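Local coordinates for DNA polymerase III subunit beta (Pseudomonas aeruginosa, PDB 4TSZ), which tethers DNA polymerases and other proteins to DNA as a sliding clamp and so makes them processive, at residues E[271-274]-E[280-283]; E[293-298]-E[303-308]; E[319-324]-E[347-352]. One frame throughout, in Å; residues are numbered along the deposited sequence. Where two conformers were deposited one is given.

The three contacts follow one another along the C-terminal domain, and none nests in or crosses another. Interaction 1 comes first. It closes the short loop between helix 262-273 and strand 282-288. Interaction 2 closes a later turn, pairing strand 291-297 with strand 303-309 as a hairpin. Interaction 3 closes a longer loop, from strand 317-322 and the start of helix 323-330 to strand 349-353. All three contacts reach the same four-stranded sheet, in which strand 282-288 lies between strands 291-297 and 317-322. Interaction 1 touches both of the others, whereas 2 and 3 stay about 6 Å apart at their nearest atoms. Interaction 3 ties this sheet to the neighbouring eight-stranded one.

Interaction 1: E[271-274]-E[280-283]; sequences RTAI and YRGI
Ala273 and Arg281 bring the two backbones closest, with their CA atoms 6.9 Å apart, where helix 262-273 passes the loop residue that leads into strand 282-288. The backbone of Arg281 is in the left-handed helical region. Its side chain bends at both chi2 (-81°) and chi3 (-68°). This folds the guanidinium back onto the helix. Arg281 NH2 then lies 3.6 Å from Ala273 CB. Arg281 NH1 is 3.2 Å from Ala273 O, but the angle is too poor for a direct hydrogen bond. A water makes the link instead. It accepts from Arg281 NH1 at 2.8 Å, in the guanidinium plane, and donates to Ala273 O at 3.1 Å. The same carbonyl oxygen is also hydrogen-bonded to Ser276 OG. The guanidinium is also held through NE, which is hydrogen-bonded to Ser324 OG at the start of helix 323-330. This is the helix-on-sheet packing of a sliding clamp domain, in which two helices lie against the sheets. Ile283, the second residue of its strand, points toward the helix. Its CG2 comes within 4.3 Å of Thr272 OG1. That hydroxyl is turned back to its own helix, with Ala268 O as its main hydrogen-bond partner; its contact with the Ile283 methyl is packing. Ile283 also touches Val323 and Leu326 of helix 323-330 and, along the sheet, Ile294 and Ala296.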
ATOM      1  N   ARG E 271      -8.121  11.166 -18.732  1.00 39.27           N
ATOM      2  CA  ARG E 271      -7.336  10.906 -19.955  1.00 39.25           C
ATOM      3  C   ARG E 271      -6.468  12.102 -20.311  1.00 44.76           C
ATOM      4  O   ARG E 271      -5.267  11.932 -20.521  1.00 44.91           O
ATOM      5  CB  ARG E 271      -8.230  10.537 -21.142  1.00 37.99           C
ATOM      6  CG  ARG E 271      -8.791   9.125 -21.066  1.00 45.25           C
ATOM      7  CD  ARG E 271      -9.493   8.704 -22.333  1.00 45.04           C
ATOM      8  NE  ARG E 271     -10.838   9.268 -22.441  1.00 47.80           N
ATOM      9  CZ  ARG E 271     -11.939   8.663 -22.018  1.00 54.85           C
ATOM     10  NH1 ARG E 271     -11.869   7.476 -21.432  1.00 38.65           N
ATOM     11  NH2 ARG E 271     -13.120   9.237 -22.179  1.00 46.15           N
ATOM     12  N   THR E 272      -7.071  13.313 -20.368  1.00 41.83           N
ATOM     13  CA  THR E 272      -6.350  14.546 -20.701  1.00 41.95           C
ATOM     14  C   THR E 272      -5.282  14.916 -19.658  1.00 44.16           C
ATOM     15  O   THR E 272      -4.218  15.393 -20.039  1.00 43.65           O
ATOM     16  CB  THR E 272      -7.304  15.706 -21.049  1.00 49.37           C
ATOM     17  OG1 THR E 272      -8.129  15.998 -19.926  1.00 48.60           O
ATOM     18  CG2 THR E 272      -8.158  15.421 -22.281  1.00 51.51           C
ATOM     19  N   ALA E 273      -5.558  14.650 -18.354  1.00 40.08           N
ATOM     20  CA  ALA E 273      -4.660  14.920 -17.223  1.00 39.11           C
ATOM     21  C   ALA E 273      -3.271  14.300 -17.397  1.00 41.81           C
ATOM     22  O   ALA E 273      -2.283  14.918 -16.991  1.00 40.37           O
ATOM     23  CB  ALA E 273      -5.285  14.443 -15.918  1.00 38.93           C
ATOM     24  N   ILE E 274      -3.197  13.104 -18.039  1.00 37.94           N
ATOM     25  CA  ILE E 274      -1.945  12.378 -18.344  1.00 37.07           C
ATOM     26  C   ILE E 274      -0.941  13.294 -19.070  1.00 40.74           C
ATOM     27  O   ILE E 274       0.247  13.285 -18.742  1.00 39.81           O
ATOM     28  CB  ILE E 274      -2.226  11.049 -19.118  1.00 39.85           C
ATOM     29  CG1 ILE E 274      -3.098  10.091 -18.258  1.00 39.14           C
ATOM     30  CG2 ILE E 274      -0.921  10.344 -19.568  1.00 38.59           C
ATOM     31  CD1 ILE E 274      -3.908   9.054 -19.037  1.00 42.10           C
ATOM     32  N   TYR E 280       1.653  22.149 -12.613  1.00 43.09           N
ATOM     33  CA  TYR E 280       0.524  23.071 -12.743  1.00 43.34           C
ATOM     34  C   TYR E 280      -0.840  22.474 -13.078  1.00 43.85           C
ATOM     35  O   TYR E 280      -1.866  23.078 -12.749  1.00 41.69           O
ATOM     36  CB  TYR E 280       0.912  24.326 -13.540  1.00 46.80           C
ATOM     37  CG  TYR E 280       2.146  24.984 -12.964  1.00 50.44           C
ATOM     38  CD1 TYR E 280       2.087  25.691 -11.766  1.00 52.26           C
ATOM     39  CD2 TYR E 280       3.392  24.808 -13.558  1.00 52.42           C
ATOM     40  CE1 TYR E 280       3.233  26.241 -11.193  1.00 54.04           C
ATOM     41  CE2 TYR E 280       4.546  25.353 -12.993  1.00 54.41           C
ATOM     42  CZ  TYR E 280       4.459  26.081 -11.817  1.00 62.57           C
ATOM     43  OH  TYR E 280       5.587  26.630 -11.261  1.00 67.03           O
ATOM     44  N   ARG E 281      -0.854  21.262 -13.689  1.00 40.25           N
ATOM     45  CA  ARG E 281      -2.068  20.468 -13.979  1.00 38.79           C
ATOM     46  C   ARG E 281      -3.175  21.210 -14.746  1.00 41.84           C
ATOM     47  O   ARG E 281      -4.357  20.908 -14.595  1.00 42.09           O
ATOM     48  CB  ARG E 281      -2.583  19.835 -12.666  1.00 35.14           C
ATOM     49  CG  ARG E 281      -1.540  18.937 -11.978  1.00 38.66           C
ATOM     50  CD  ARG E 281      -1.487  17.551 -12.604  1.00 38.31           C
ATOM     51  NE  ARG E 281      -2.730  16.816 -12.323  1.00 39.73           N
ATOM     52  CZ  ARG E 281      -3.082  15.651 -12.850  1.00 47.68           C
ATOM     53  NH1 ARG E 281      -2.308  15.059 -13.755  1.00 42.87           N
ATOM     54  NH2 ARG E 281      -4.217  15.069 -12.486  1.00 36.66           N
ATOM     55  N   GLY E 282      -2.767  22.170 -15.569  1.00 38.26           N
ATOM     56  CA  GLY E 282      -3.679  23.002 -16.335  1.00 38.21           C
ATOM     57  C   GLY E 282      -4.263  22.328 -17.550  1.00 43.01           C
ATOM     58  O   GLY E 282      -3.560  21.654 -18.311  1.00 44.13           O
ATOM     59  N   ILE E 283      -5.578  22.499 -17.715  1.00 40.07           N
ATOM     60  CA  ILE E 283      -6.341  22.037 -18.871  1.00 40.30           C
ATOM     61  C   ILE E 283      -7.132  23.214 -19.405  1.00 45.15           C
ATOM     62  O   ILE E 283      -7.429  24.157 -18.658  1.00 44.89           O
ATOM     63  CB  ILE E 283      -7.225  20.787 -18.610  1.00 42.52           C
ATOM     64  CG1 ILE E 283      -8.308  21.043 -17.533  1.00 42.75           C
ATOM     65  CG2 ILE E 283      -6.370  19.539 -18.338  1.00 42.10           C
ATOM     66  CD1 ILE E 283      -9.476  20.121 -17.570  1.00 53.66           C
TER
HETATM   67  O   HOH W   1       0.167  15.436 -15.089  1.00 39.41           O

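Interaction 2: E[293-298]-E[303-308]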
ATOM      1  N   LYS E 293     -15.073  20.859 -25.242  1.00 49.91           N
ATOM      2  CA  LYS E 293     -13.776  20.447 -25.783  1.00 49.35           C
ATOM      3  C   LYS E 293     -12.746  20.612 -24.665  1.00 51.15           C
ATOM      4  O   LYS E 293     -12.710  21.667 -24.022  1.00 50.85           O
ATOM      5  CB  LYS E 293     -13.374  21.293 -27.002  1.00 53.09           C
ATOM      6  CG  LYS E 293     -14.233  21.094 -28.247  1.00 70.15           C
ATOM      7  CD  LYS E 293     -13.693  21.945 -29.394  1.00 82.62           C
ATOM      8  CE  LYS E 293     -14.605  21.995 -30.595  1.00 94.61           C
ATOM      9  NZ  LYS E 293     -14.027  22.819 -31.689  1.00102.89           N
ATOM     10  N   ILE E 294     -11.950  19.560 -24.404  1.00 45.47           N
ATOM     11  CA  ILE E 294     -10.914  19.557 -23.372  1.00 44.43           C
ATOM     12  C   ILE E 294      -9.546  19.382 -24.015  1.00 47.70           C
ATOM     13  O   ILE E 294      -9.352  18.476 -24.827  1.00 47.30           O
ATOM     14  CB  ILE E 294     -11.165  18.495 -22.263  1.00 46.89           C
ATOM     15  CG1 ILE E 294     -12.624  18.526 -21.762  1.00 47.05           C
ATOM     16  CG2 ILE E 294     -10.148  18.645 -21.089  1.00 47.04           C
ATOM     17  CD1 ILE E 294     -13.124  17.211 -21.281  1.00 51.74           C
ATOM     18  N   GLN E 295      -8.599  20.245 -23.644  1.00 44.20           N
ATOM     19  CA  GLN E 295      -7.239  20.168 -24.157  1.00 44.54           C
ATOM     20  C   GLN E 295      -6.229  20.296 -23.013  1.00 47.46           C
ATOM     21  O   GLN E 295      -6.439  21.066 -22.076  1.00 45.51           O
ATOM     22  CB  GLN E 295      -7.007  21.238 -25.236  1.00 47.17           C
ATOM     23  CG  GLN E 295      -5.702  21.092 -26.000  1.00 70.52           C
ATOM     24  CD  GLN E 295      -4.867  22.342 -25.907  1.00 98.94           C
ATOM     25  OE1 GLN E 295      -4.339  22.698 -24.844  1.00 96.15           O
ATOM     26  NE2 GLN E 295      -4.714  23.030 -27.030  1.00 94.27           N
ATOM     27  N   ALA E 296      -5.143  19.520 -23.099  1.00 44.63           N
ATOM     28  CA  ALA E 296      -4.044  19.542 -22.146  1.00 43.81           C
ATOM     29  C   ALA E 296      -2.717  19.390 -22.868  1.00 49.85           C
ATOM     30  O   ALA E 296      -2.596  18.593 -23.807  1.00 49.53           O
ATOM     31  CB  ALA E 296      -4.202  18.434 -21.121  1.00 43.15           C
ATOM     32  N   ASN E 297      -1.718  20.159 -22.429  1.00 47.89           N
ATOM     33  CA  ASN E 297      -0.356  20.079 -22.958  1.00 48.75           C
ATOM     34  C   ASN E 297       0.677  20.276 -21.870  1.00 51.24           C
ATOM     35  O   ASN E 297       0.363  20.811 -20.800  1.00 49.92           O
ATOM     36  CB  ASN E 297      -0.119  20.954 -24.201  1.00 53.07           C
ATOM     37  CG  ASN E 297      -0.476  22.405 -24.032  1.00 73.50           C
ATOM     38  OD1 ASN E 297       0.184  23.152 -23.307  1.00 72.00           O
ATOM     39  ND2 ASN E 297      -1.511  22.837 -24.728  1.00 63.12           N
ATOM     40  N   ASN E 298       1.887  19.759 -22.105  1.00 47.74           N
ATOM     41  CA  ASN E 298       2.958  19.799 -21.127  1.00 46.63           C
ATOM     42  C   ASN E 298       4.233  20.481 -21.697  1.00 53.44           C
ATOM     43  O   ASN E 298       4.236  20.816 -22.890  1.00 54.30           O
ATOM     44  CB  ASN E 298       3.205  18.365 -20.580  1.00 41.43           C
ATOM     45  CG  ASN E 298       3.710  17.351 -21.584  1.00 46.02           C
ATOM     46  OD1 ASN E 298       4.285  17.682 -22.627  1.00 42.49           O
ATOM     47  ND2 ASN E 298       3.575  16.078 -21.247  1.00 36.54           N
ATOM     48  N   GLU E 303       0.412  16.520 -26.284  1.00 52.27           N
ATOM     49  CA  GLU E 303      -0.938  17.073 -26.215  1.00 51.84           C
ATOM     50  C   GLU E 303      -2.047  16.034 -26.202  1.00 55.10           C
ATOM     51  O   GLU E 303      -1.991  15.058 -26.942  1.00 55.35           O
ATOM     52  CB  GLU E 303      -1.147  18.073 -27.365  1.00 54.58           C
ATOM     53  CG  GLU E 303      -2.356  18.977 -27.204  1.00 67.63           C
ATOM     54  CD  GLU E 303      -2.421  20.078 -28.238  1.00 93.83           C
ATOM     55  OE1 GLU E 303      -2.902  19.809 -29.362  1.00 96.89           O
ATOM     56  OE2 GLU E 303      -1.963  21.202 -27.935  1.00 89.39           O
ATOM     57  N   ALA E 304      -3.062  16.263 -25.354  1.00 50.70           N
ATOM     58  CA  ALA E 304      -4.256  15.429 -25.237  1.00 49.20           C
ATOM     59  C   ALA E 304      -5.490  16.278 -25.533  1.00 51.96           C
ATOM     60  O   ALA E 304      -5.578  17.432 -25.094  1.00 50.85           O
ATOM     61  CB  ALA E 304      -4.352  14.824 -23.853  1.00 48.53           C
ATOM     62  N   GLU E 305      -6.417  15.718 -26.323  1.00 48.56           N
ATOM     63  CA  GLU E 305      -7.654  16.389 -26.722  1.00 48.70           C
ATOM     64  C   GLU E 305      -8.831  15.448 -26.631  1.00 53.03           C
ATOM     65  O   GLU E 305      -8.718  14.270 -26.977  1.00 53.77           O
ATOM     66  CB  GLU E 305      -7.559  16.966 -28.144  1.00 51.32           C
ATOM     67  CG  GLU E 305      -6.692  18.209 -28.253  1.00 63.17           C
ATOM     68  CD  GLU E 305      -6.686  18.898 -29.604  1.00 86.62           C
ATOM     69  OE1 GLU E 305      -6.558  20.143 -29.629  1.00 87.94           O
ATOM     70  OE2 GLU E 305      -6.789  18.198 -30.636  1.00 82.78           O
ATOM     71  N   GLU E 306      -9.968  15.973 -26.171  1.00 49.40           N
ATOM     72  CA  GLU E 306     -11.208  15.219 -26.069  1.00 49.39           C
ATOM     73  C   GLU E 306     -12.428  16.119 -26.186  1.00 53.78           C
ATOM     74  O   GLU E 306     -12.383  17.290 -25.811  1.00 52.86           O
ATOM     75  CB  GLU E 306     -11.258  14.371 -24.787  1.00 49.82           C
ATOM     76  CG  GLU E 306     -12.047  13.093 -25.025  1.00 62.27           C
ATOM     77  CD  GLU E 306     -12.022  12.046 -23.934  1.00 75.33           C
ATOM     78  OE1 GLU E 306     -13.097  11.464 -23.660  1.00 66.56           O
ATOM     79  OE2 GLU E 306     -10.932  11.779 -23.381  1.00 62.45           O
ATOM     80  N   GLU E 307     -13.508  15.567 -26.733  1.00 51.38           N
ATOM     81  CA  GLU E 307     -14.775  16.258 -26.907  1.00 52.24           C
ATOM     82  C   GLU E 307     -15.829  15.476 -26.137  1.00 56.36           C
ATOM     83  O   GLU E 307     -15.936  14.254 -26.299  1.00 56.43           O
ATOM     84  CB  GLU E 307     -15.147  16.357 -28.392  1.00 55.12           C
ATOM     85  CG  GLU E 307     -14.247  17.273 -29.200  1.00 66.84           C
ATOM     86  CD  GLU E 307     -14.709  17.533 -30.623  1.00 94.23           C
ATOM     87  OE1 GLU E 307     -15.192  16.585 -31.286  1.00105.70           O
ATOM     88  OE2 GLU E 307     -14.565  18.686 -31.085  1.00 83.64           O
ATOM     89  N   VAL E 308     -16.562  16.173 -25.252  1.00 51.27           N
ATOM     90  CA  VAL E 308     -17.615  15.582 -24.427  1.00 50.30           C
ATOM     91  C   VAL E 308     -18.944  16.275 -24.724  1.00 54.12           C
ATOM     92  O   VAL E 308     -19.020  17.509 -24.683  1.00 54.75           O
ATOM     93  CB  VAL E 308     -17.280  15.613 -22.907  1.00 52.19           C
ATOM     94  CG1 VAL E 308     -18.363  14.917 -22.084  1.00 51.77           C
ATOM     95  CG2 VAL E 308     -15.916  14.994 -22.627  1.00 50.67           C
TER
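Ile294 with Glu306 and Ala296 with Ala304 are the hydrogen-bonded pairs of this antiparallel ladder. The bond from Ile294 N to Glu306 O is 2.7 Å long and nearly straight at 176°. Between these pairs, Gln295 faces Glu305 in a non-hydrogen-bonded pair, with CG atoms 3.8 Å apart. Gln295 also reaches diagonally to Glu303. Its CG is anti to the backbone N (chi1 -170°) and the chain bends at chi2, which turns the amide toward Glu303. The amide stacks on the carboxylate with the planes 17° apart. Gln295 NE2 is 3.4 Å from Glu303 OE2, at an angle that rules out a hydrogen bond. On the same face, Lys293 and Glu307 run side by side. Lys293 CE touches Glu307 OE2 at 3.3 Å, but Lys293 NZ stays 4.2 Å from that oxygen, beyond a salt bridge. Glu307 OE1 is instead salt-bridged to Arg104 of the second subunit. The opposite face is buried against helix 262-273. There Ile294 CD1 meets Val308 CG2 at 3.8 Å, and the Glu306 carboxylate is salt-bridged to Arg271. Residues 303-306 pair along their outer side with a strand of the second subunit. This is a beta hairpin at the dimer interface of a ring-shaped clamp, where the sheet continues between subunits.

Interaction 3: E[319-324]-E[347-352]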
ATOM      1  N   ILE E 319     -12.018  28.556 -20.951  1.00 48.29           N
ATOM      2  CA  ILE E 319     -11.610  28.687 -19.551  1.00 45.26           C
ATOM      3  C   ILE E 319     -10.563  27.637 -19.145  1.00 47.08           C
ATOM      4  O   ILE E 319     -10.620  26.497 -19.605  1.00 44.80           O
ATOM      5  CB  ILE E 319     -12.875  28.728 -18.621  1.00 47.24           C
ATOM      6  CG1 ILE E 319     -12.537  29.136 -17.157  1.00 46.49           C
ATOM      7  CG2 ILE E 319     -13.743  27.451 -18.720  1.00 44.81           C
ATOM      8  CD1 ILE E 319     -13.731  29.626 -16.321  1.00 49.20           C
ATOM      9  N   GLY E 320      -9.597  28.061 -18.328  1.00 43.06           N
ATOM     10  CA  GLY E 320      -8.534  27.198 -17.828  1.00 41.68           C
ATOM     11  C   GLY E 320      -8.790  26.737 -16.412  1.00 43.27           C
ATOM     12  O   GLY E 320      -9.299  27.502 -15.594  1.00 42.69           O
ATOM     13  N   PHE E 321      -8.460  25.480 -16.118  1.00 38.93           N
ATOM     14  CA  PHE E 321      -8.644  24.903 -14.781  1.00 37.32           C
ATOM     15  C   PHE E 321      -7.571  23.910 -14.435  1.00 39.41           C
ATOM     16  O   PHE E 321      -7.008  23.251 -15.321  1.00 39.14           O
ATOM     17  CB  PHE E 321     -10.002  24.172 -14.671  1.00 38.69           C
ATOM     18  CG  PHE E 321     -11.193  25.055 -14.447  1.00 40.62           C
ATOM     19  CD1 PHE E 321     -11.422  25.644 -13.206  1.00 42.75           C
ATOM     20  CD2 PHE E 321     -12.112  25.282 -15.466  1.00 42.55           C
ATOM     21  CE1 PHE E 321     -12.534  26.472 -13.002  1.00 43.21           C
ATOM     22  CE2 PHE E 321     -13.220  26.101 -15.255  1.00 46.02           C
ATOM     23  CZ  PHE E 321     -13.413  26.704 -14.030  1.00 43.55           C
ATOM     24  N   ASN E 322      -7.327  23.759 -13.126  1.00 35.09           N
ATOM     25  CA  ASN E 322      -6.438  22.726 -12.619  1.00 33.88           C
ATOM     26  C   ASN E 322      -7.326  21.460 -12.664  1.00 36.35           C
ATOM     27  O   ASN E 322      -8.397  21.436 -12.034  1.00 35.76           O
ATOM     28  CB  ASN E 322      -5.955  23.065 -11.192  1.00 34.17           C
ATOM     29  CG  ASN E 322      -5.168  21.962 -10.497  1.00 45.68           C
ATOM     30  OD1 ASN E 322      -5.520  20.785 -10.530  1.00 43.72           O
ATOM     31  ND2 ASN E 322      -4.131  22.315  -9.776  1.00 37.34           N
ATOM     32  N   VAL E 323      -6.919  20.462 -13.484  1.00 32.09           N
ATOM     33  CA  VAL E 323      -7.657  19.213 -13.707  1.00 32.24           C
ATOM     34  C   VAL E 323      -7.846  18.375 -12.437  1.00 36.57           C
ATOM     35  O   VAL E 323      -8.900  17.762 -12.271  1.00 35.01           O
ATOM     36  CB  VAL E 323      -7.137  18.402 -14.938  1.00 34.93           C
ATOM     37  CG1 VAL E 323      -5.737  17.851 -14.715  1.00 33.83           C
ATOM     38  CG2 VAL E 323      -8.114  17.298 -15.349  1.00 34.38           C
ATOM     39  N   SER E 324      -6.835  18.380 -11.536  1.00 34.45           N
ATOM     40  CA  SER E 324      -6.902  17.674 -10.256  1.00 32.96           C
ATOM     41  C   SER E 324      -8.030  18.254  -9.403  1.00 35.33           C
ATOM     42  O   SER E 324      -8.753  17.481  -8.786  1.00 33.81           O
ATOM     43  CB  SER E 324      -5.560  17.736  -9.525  1.00 35.09           C
ATOM     44  OG  SER E 324      -4.551  17.088 -10.280  1.00 40.52           O
ATOM     45  N   SER E 347     -13.672  33.990 -13.779  1.00 57.41           N
ATOM     46  CA  SER E 347     -14.533  33.663 -12.646  1.00 56.83           C
ATOM     47  C   SER E 347     -14.648  32.181 -12.357  1.00 59.34           C
ATOM     48  O   SER E 347     -14.466  31.344 -13.249  1.00 59.44           O
ATOM     49  CB  SER E 347     -15.914  34.286 -12.820  1.00 61.48           C
ATOM     50  OG  SER E 347     -15.808  35.679 -13.061  1.00 70.74           O
ATOM     51  N   SER E 348     -14.960  31.881 -11.083  1.00 54.20           N
ATOM     52  CA  SER E 348     -15.132  30.541 -10.521  0.50 52.17           C
ATOM     53  C   SER E 348     -16.211  29.695 -11.191  1.00 55.22           C
ATOM     54  O   SER E 348     -17.189  30.241 -11.714  1.00 56.80           O
ATOM     55  CB  SER E 348     -15.475  30.650  -9.040  0.50 54.58           C
ATOM     56  OG  SER E 348     -14.327  30.484  -8.230  0.50 59.83           O
ATOM     57  N   ALA E 349     -16.059  28.366 -11.115  1.00 48.22           N
ATOM     58  CA  ALA E 349     -17.038  27.397 -11.574  1.00 47.03           C
ATOM     59  C   ALA E 349     -17.777  27.008 -10.288  1.00 48.57           C
ATOM     60  O   ALA E 349     -17.146  26.885  -9.236  1.00 46.13           O
ATOM     61  CB  ALA E 349     -16.351  26.170 -12.145  1.00 46.60           C
ATOM     62  N   LEU E 350     -19.097  26.879 -10.358  1.00 45.75           N
ATOM     63  CA  LEU E 350     -19.923  26.412  -9.253  1.00 45.26           C
ATOM     64  C   LEU E 350     -20.413  25.034  -9.665  1.00 49.24           C
ATOM     65  O   LEU E 350     -20.883  24.855 -10.793  1.00 48.68           O
ATOM     66  CB  LEU E 350     -21.095  27.360  -8.962  1.00 46.53           C
ATOM     67  CG  LEU E 350     -22.117  26.946  -7.866  1.00 51.61           C
ATOM     68  CD1 LEU E 350     -21.465  26.788  -6.471  1.00 50.24           C
ATOM     69  CD2 LEU E 350     -23.274  27.943  -7.798  1.00 54.46           C
ATOM     70  N   VAL E 351     -20.226  24.045  -8.784  1.00 44.72           N
ATOM     71  CA  VAL E 351     -20.591  22.664  -9.085  1.00 43.37           C
ATOM     72  C   VAL E 351     -21.564  22.112  -8.041  1.00 46.55           C
ATOM     73  O   VAL E 351     -21.382  22.326  -6.841  1.00 44.77           O
ATOM     74  CB  VAL E 351     -19.345  21.750  -9.295  1.00 45.34           C
ATOM     75  CG1 VAL E 351     -19.738  20.409  -9.913  1.00 44.54           C
ATOM     76  CG2 VAL E 351     -18.290  22.430 -10.169  1.00 45.10           C
ATOM     77  N   HIS E 352     -22.600  21.408  -8.515  1.00 44.09           N
ATOM     78  CA  HIS E 352     -23.616  20.779  -7.682  1.00 44.22           C
ATOM     79  C   HIS E 352     -23.946  19.400  -8.211  1.00 47.23           C
ATOM     80  O   HIS E 352     -23.695  19.102  -9.381  1.00 46.26           O
ATOM     81  CB  HIS E 352     -24.934  21.582  -7.739  1.00 46.63           C
ATOM     82  CG  HIS E 352     -24.906  22.954  -7.154  1.00 50.46           C
ATOM     83  ND1 HIS E 352     -24.609  23.170  -5.820  1.00 51.64           N
ATOM     84  CD2 HIS E 352     -25.245  24.132  -7.724  1.00 53.44           C
ATOM     85  CE1 HIS E 352     -24.723  24.475  -5.636  1.00 52.07           C
ATOM     86  NE2 HIS E 352     -25.110  25.094  -6.752  1.00 53.57           N
TER
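The Phe321 ring meets the methyl group of Ala349 obliquely. Phe321 CZ is the nearest ring atom, 3.5 Å from Ala349 CB, and Phe321 CE1 follows at 3.9 Å. Chi1 of -80° sets the ring beside its own backbone N and lets it reach across to the other strand. The backbones are far apart here, with the CA atoms of Phe321 and Ala349 9.3 Å from each other. The ring therefore bridges most of the distance. Ile319, two residues earlier on the same side of the strand, makes the second contact. Its CG1 lies opposite the backbone N (chi1 -169°) and the chain continues extended. This carries Ile319 CD1 to within 3.6 Å of Ser347 O, a packing contact. The CB of Ser347 is directed away from segment 319-324, and its OG is hydrogen-bonded to Asp344. The contact is small, burying 119 Å² in all, and is mainly apolar. Asn322 ends the strand at the N-cap of helix 323-330, where its OD1 accepts from Tyr325 N. Asn322 packs against the bound peptide, which places this end of the segment at the peptide site. Phe321 also touches Val363 and Leu285, while Ala349 touches Leu342. Strand 317-322 edges the four-stranded sheet, strand 349-353 lies in the eight-stranded one beside strands 359-363 and 337-342, and the two sheets meet here through side chains.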